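Local coordinates for oxysterol-binding protein homolog 3 (Saccharomyces cerevisiae, PDB 4IC4) that carries a lipid molecule in a hydrophobic pocket of its OSBP-related domain and moves it between membranes in phosphoinositide-coupled directional transport, at residues 106-118 with 285-299. Residues are numbered along the deposited sequence; the frame is centred on the assembly and turned at random.
Sequences LSIYRDKTRTLRK and VGDLVSNPKKKYGFT
Two aliphatic side chains sandwich the Arg110 guanidinium: Val285 CB lies over the centre of one face, 3.8 Å from Arg110 CZ, and Leu288 CD2 covers the opposite face. Arg110 NH1 hydrogen-bonds to Ser107 O, which helps hold the plane. With an alanine here, Val285 and Leu288 would probably face a gap, and the water on Asp287 O would lose its guanidinium mate. Two further arginines meet rings, with planes about 60° apart. Arg117, bent at chi2 (109°), takes Tyr296 CE1 over one guanidinium face and sets CD at the ring edge, Arg117 NH1 being 3.4 Å from Tyr296 CD1; Arg114 rests one face on Phe298 CE1 and forms salt bridges with Glu67 and Glu77.

Backbones draw closest at Gly297, whose CA is 4.6 Å from that of Arg114; a CB there would collide with Arg114 N. Asp111, its CG anti to the backbone N (chi1 -176°), closes an Asx turn through OD1 to Thr113 N and brings OD2 against Pro292 CB at 3.4 Å. Thr113 turns its methyl to Lys293 O. One water joins Ile108 O, Gly297 O and Arg114 NH1; another ties Arg117 NH1 to Lys293 O and Tyr296 N.

The contact joins the loop from helix 94-104 to strand 118-120, whose first residue, Lys118, is part of the phosphatidylinositol 4-phosphate site, to the loop between strand 281-284 and helix 300-305; helix 71-76 packs against Ile108 and Arg114.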
# COMPACT_ATOMS: atom_id res chain seq x y z
N LEU A 106 -4.55 6.90 3.57
CA LEU A 106 -5.73 6.51 4.34
C LEU A 106 -7.02 6.68 3.55
O LEU A 106 -8.00 5.97 3.78
CB LEU A 106 -5.82 7.34 5.62
CG LEU A 106 -4.76 7.08 6.69
CD1 LEU A 106 -4.85 8.17 7.75
CD2 LEU A 106 -4.98 5.71 7.31
N SER A 107 -7.01 7.62 2.61
CA SER A 107 -8.19 7.93 1.81
C SER A 107 -8.78 6.78 1.01
O SER A 107 -9.93 6.85 0.58
CB SER A 107 -7.89 9.10 0.86
OG SER A 107 -6.91 8.75 -0.10
N ILE A 108 -8.02 5.71 0.79
CA ILE A 108 -8.56 4.60 0.01
C ILE A 108 -9.67 3.88 0.78
O ILE A 108 -10.41 3.08 0.21
CB ILE A 108 -7.48 3.55 -0.39
CG1 ILE A 108 -6.86 2.89 0.85
CG2 ILE A 108 -6.42 4.23 -1.25
CD1 ILE A 108 -5.94 1.73 0.51
N TYR A 109 -9.79 4.18 2.07
CA TYR A 109 -10.82 3.56 2.90
C TYR A 109 -12.01 4.47 3.13
O TYR A 109 -12.85 4.19 3.99
CB TYR A 109 -10.21 3.14 4.24
CG TYR A 109 -9.09 2.15 4.09
CD1 TYR A 109 -9.32 0.88 3.57
CD2 TYR A 109 -7.78 2.48 4.45
CE1 TYR A 109 -8.29 -0.03 3.39
CE2 TYR A 109 -6.73 1.58 4.27
CZ TYR A 109 -7.00 0.32 3.74
OH TYR A 109 -5.99 -0.59 3.53
N ARG A 110 -12.10 5.56 2.38
CA ARG A 110 -13.22 6.49 2.56
C ARG A 110 -14.55 5.81 2.28
O ARG A 110 -15.54 6.07 2.97
CB ARG A 110 -13.03 7.76 1.73
CG ARG A 110 -12.90 7.63 0.22
CD ARG A 110 -12.53 9.01 -0.31
NE ARG A 110 -12.43 9.17 -1.76
CZ ARG A 110 -11.41 8.76 -2.50
NH1 ARG A 110 -10.38 8.13 -1.95
NH2 ARG A 110 -11.38 9.04 -3.80
N ASP A 111 -14.59 4.96 1.26
CA ASP A 111 -15.82 4.22 0.97
C ASP A 111 -15.67 2.96 1.81
O ASP A 111 -14.80 2.12 1.55
CB ASP A 111 -15.92 3.84 -0.51
CG ASP A 111 -17.24 3.15 -0.83
OD1 ASP A 111 -17.67 2.30 -0.03
OD2 ASP A 111 -17.83 3.45 -1.89
N LYS A 112 -16.50 2.84 2.84
CA LYS A 112 -16.46 1.71 3.75
C LYS A 112 -16.45 0.34 3.07
O LYS A 112 -16.03 -0.65 3.66
CB LYS A 112 -17.63 1.79 4.73
CG LYS A 112 -17.54 2.97 5.68
CD LYS A 112 -18.75 3.05 6.60
CE LYS A 112 -18.62 4.23 7.56
NZ LYS A 112 -19.82 4.37 8.43
N THR A 113 -16.92 0.29 1.83
CA THR A 113 -16.95 -0.98 1.10
C THR A 113 -15.54 -1.59 1.03
O THR A 113 -15.38 -2.81 1.09
CB THR A 113 -17.49 -0.78 -0.33
OG1 THR A 113 -18.77 -0.14 -0.27
CG2 THR A 113 -17.65 -2.13 -1.04
N ARG A 114 -14.53 -0.73 0.91
CA ARG A 114 -13.15 -1.19 0.81
C ARG A 114 -12.68 -1.99 2.03
O ARG A 114 -11.77 -2.82 1.92
CB ARG A 114 -12.21 0.01 0.60
CG ARG A 114 -10.77 -0.35 0.22
CD ARG A 114 -10.69 -0.91 -1.20
NE ARG A 114 -9.40 -1.56 -1.46
CZ ARG A 114 -8.31 -0.96 -1.92
NH1 ARG A 114 -8.31 0.34 -2.18
NH2 ARG A 114 -7.20 -1.66 -2.11
N THR A 115 -13.31 -1.76 3.18
CA THR A 115 -12.91 -2.47 4.39
C THR A 115 -13.51 -3.87 4.54
O THR A 115 -13.18 -4.59 5.49
CB THR A 115 -13.26 -1.66 5.66
OG1 THR A 115 -14.69 -1.61 5.81
CG2 THR A 115 -12.73 -0.23 5.55
N LEU A 116 -14.36 -4.27 3.60
CA LEU A 116 -15.02 -5.58 3.65
C LEU A 116 -14.14 -6.76 3.26
O LEU A 116 -14.32 -7.87 3.78
CB LEU A 116 -16.27 -5.57 2.76
CG LEU A 116 -17.39 -4.62 3.18
CD1 LEU A 116 -18.41 -4.50 2.06
CD2 LEU A 116 -18.05 -5.13 4.45
N ARG A 117 -13.20 -6.54 2.35
CA ARG A 117 -12.30 -7.61 1.91
C ARG A 117 -10.83 -7.22 2.06
O ARG A 117 -10.51 -6.06 2.34
CB ARG A 117 -12.56 -7.96 0.44
CG ARG A 117 -13.89 -8.65 0.15
CD ARG A 117 -14.82 -7.71 -0.56
NE ARG A 117 -15.95 -8.39 -1.19
CZ ARG A 117 -16.94 -7.75 -1.81
NH1 ARG A 117 -16.93 -6.43 -1.89
NH2 ARG A 117 -17.94 -8.44 -2.35
N LYS A 118 -9.94 -8.19 1.87
CA LYS A 118 -8.50 -7.97 1.99
C LYS A 118 -7.77 -8.41 0.72
O LYS A 118 -8.28 -9.24 -0.03
CB LYS A 118 -7.94 -8.75 3.18
CG LYS A 118 -7.92 -10.26 2.97
CD LYS A 118 -7.37 -10.99 4.20
CE LYS A 118 -7.32 -12.49 3.96
NZ LYS A 118 -6.44 -12.83 2.81
N VAL A 285 -8.76 14.37 -2.25
CA VAL A 285 -8.90 13.02 -2.79
C VAL A 285 -9.22 13.06 -4.28
O VAL A 285 -9.73 14.06 -4.79
CB VAL A 285 -10.01 12.22 -2.07
CG1 VAL A 285 -9.67 12.06 -0.60
CG2 VAL A 285 -11.36 12.90 -2.24
N GLY A 286 -8.91 11.97 -4.96
CA GLY A 286 -9.19 11.87 -6.38
C GLY A 286 -10.54 11.21 -6.57
O GLY A 286 -11.45 11.37 -5.74
N ASP A 287 -10.68 10.44 -7.63
CA ASP A 287 -11.94 9.77 -7.92
C ASP A 287 -11.96 8.29 -7.59
O ASP A 287 -10.92 7.62 -7.57
CB ASP A 287 -12.31 9.94 -9.39
CG ASP A 287 -12.39 11.39 -9.82
OD1 ASP A 287 -13.01 12.19 -9.09
OD2 ASP A 287 -11.85 11.73 -10.89
N LEU A 288 -13.16 7.79 -7.33
CA LEU A 288 -13.38 6.38 -7.08
C LEU A 288 -13.97 5.88 -8.39
O LEU A 288 -14.38 6.67 -9.24
CB LEU A 288 -14.40 6.17 -5.96
CG LEU A 288 -14.01 6.63 -4.56
CD1 LEU A 288 -15.14 6.31 -3.59
CD2 LEU A 288 -12.73 5.93 -4.13
N VAL A 289 -13.99 4.56 -8.58
CA VAL A 289 -14.59 4.02 -9.79
C VAL A 289 -16.09 4.28 -9.71
O VAL A 289 -16.62 4.60 -8.64
CB VAL A 289 -14.38 2.49 -9.91
CG1 VAL A 289 -12.90 2.20 -10.11
CG2 VAL A 289 -14.91 1.79 -8.66
N SER A 290 -16.78 4.14 -10.83
CA SER A 290 -18.22 4.35 -10.85
C SER A 290 -18.90 3.23 -10.05
O SER A 290 -18.43 2.09 -10.06
CB SER A 290 -18.73 4.34 -12.29
OG SER A 290 -18.45 3.11 -12.93
N ASN A 291 -19.98 3.57 -9.36
CA ASN A 291 -20.72 2.60 -8.56
C ASN A 291 -19.76 1.79 -7.68
O ASN A 291 -19.75 0.56 -7.72
CB ASN A 291 -21.49 1.65 -9.48
CG ASN A 291 -22.39 2.40 -10.44
OD1 ASN A 291 -22.37 2.16 -11.65
ND2 ASN A 291 -23.20 3.31 -9.91
N PRO A 292 -18.95 2.49 -6.87
CA PRO A 292 -17.97 1.86 -5.98
C PRO A 292 -18.47 0.81 -5.00
O PRO A 292 -17.72 -0.08 -4.60
CB PRO A 292 -17.34 3.06 -5.27
CG PRO A 292 -18.47 4.06 -5.23
CD PRO A 292 -19.02 3.94 -6.63
N LYS A 293 -19.74 0.91 -4.60
CA LYS A 293 -20.29 -0.05 -3.66
C LYS A 293 -20.27 -1.46 -4.25
O LYS A 293 -20.16 -2.45 -3.53
CB LYS A 293 -21.73 0.33 -3.29
CG LYS A 293 -22.35 -0.57 -2.25
CD LYS A 293 -23.73 -0.08 -1.83
CE LYS A 293 -24.30 -0.93 -0.71
NZ LYS A 293 -25.62 -0.42 -0.24
N LYS A 294 -20.35 -1.53 -5.58
CA LYS A 294 -20.36 -2.81 -6.27
C LYS A 294 -18.98 -3.20 -6.77
O LYS A 294 -18.81 -4.26 -7.38
CB LYS A 294 -21.31 -2.74 -7.46
CG LYS A 294 -22.74 -2.36 -7.10
CD LYS A 294 -23.62 -2.28 -8.33
CE LYS A 294 -25.04 -1.90 -7.96
NZ LYS A 294 -25.64 -2.88 -7.01
N LYS A 295 -17.98 -2.36 -6.50
CA LYS A 295 -16.62 -2.62 -6.94
C LYS A 295 -15.56 -2.47 -5.86
O LYS A 295 -14.52 -1.84 -6.07
CB LYS A 295 -16.29 -1.70 -8.13
CG LYS A 295 -17.25 -1.85 -9.30
CD LYS A 295 -16.94 -0.85 -10.41
CE LYS A 295 -17.99 -0.90 -11.50
NZ LYS A 295 -19.34 -0.60 -10.95
N TYR A 296 -15.83 -3.05 -4.69
CA TYR A 296 -14.89 -3.04 -3.57
C TYR A 296 -14.50 -1.66 -3.04
O TYR A 296 -13.59 -1.55 -2.23
CB TYR A 296 -13.61 -3.77 -3.98
CG TYR A 296 -13.82 -5.17 -4.50
CD1 TYR A 296 -14.02 -6.24 -3.63
CD2 TYR A 296 -13.83 -5.42 -5.87
CE1 TYR A 296 -14.23 -7.53 -4.11
CE2 TYR A 296 -14.04 -6.72 -6.37
CZ TYR A 296 -14.24 -7.76 -5.47
OH TYR A 296 -14.44 -9.04 -5.94
N GLY A 297 -15.19 -0.61 -3.48
CA GLY A 297 -14.86 0.72 -3.02
C GLY A 297 -13.53 1.21 -3.57
O GLY A 297 -12.92 2.14 -3.04
N PHE A 298 -13.08 0.58 -4.65
CA PHE A 298 -11.82 0.91 -5.32
C PHE A 298 -11.73 2.34 -5.83
O PHE A 298 -12.73 2.92 -6.26
CB PHE A 298 -11.61 0.01 -6.54
CG PHE A 298 -10.91 -1.29 -6.27
CD1 PHE A 298 -10.84 -1.83 -4.99
CD2 PHE A 298 -10.36 -2.00 -7.33
CE1 PHE A 298 -10.24 -3.08 -4.77
CE2 PHE A 298 -9.76 -3.24 -7.13
CZ PHE A 298 -9.69 -3.77 -5.85
N THR A 299 -10.52 2.90 -5.81
CA THR A 299 -10.29 4.22 -6.39
C THR A 299 -9.94 3.89 -7.84
O THR A 299 -9.73 2.72 -8.19
CB THR A 299 -9.08 4.97 -5.78
OG1 THR A 299 -7.85 4.35 -6.21
CG2 THR A 299 -9.15 4.97 -4.27
O HOH W 1 -10.26 2.40 -2.41
O HOH W 2 -12.72 4.21 -0.87
O HOH W 3 -9.05 8.62 -5.45
O HOH W 4 -18.34 -4.49 -3.75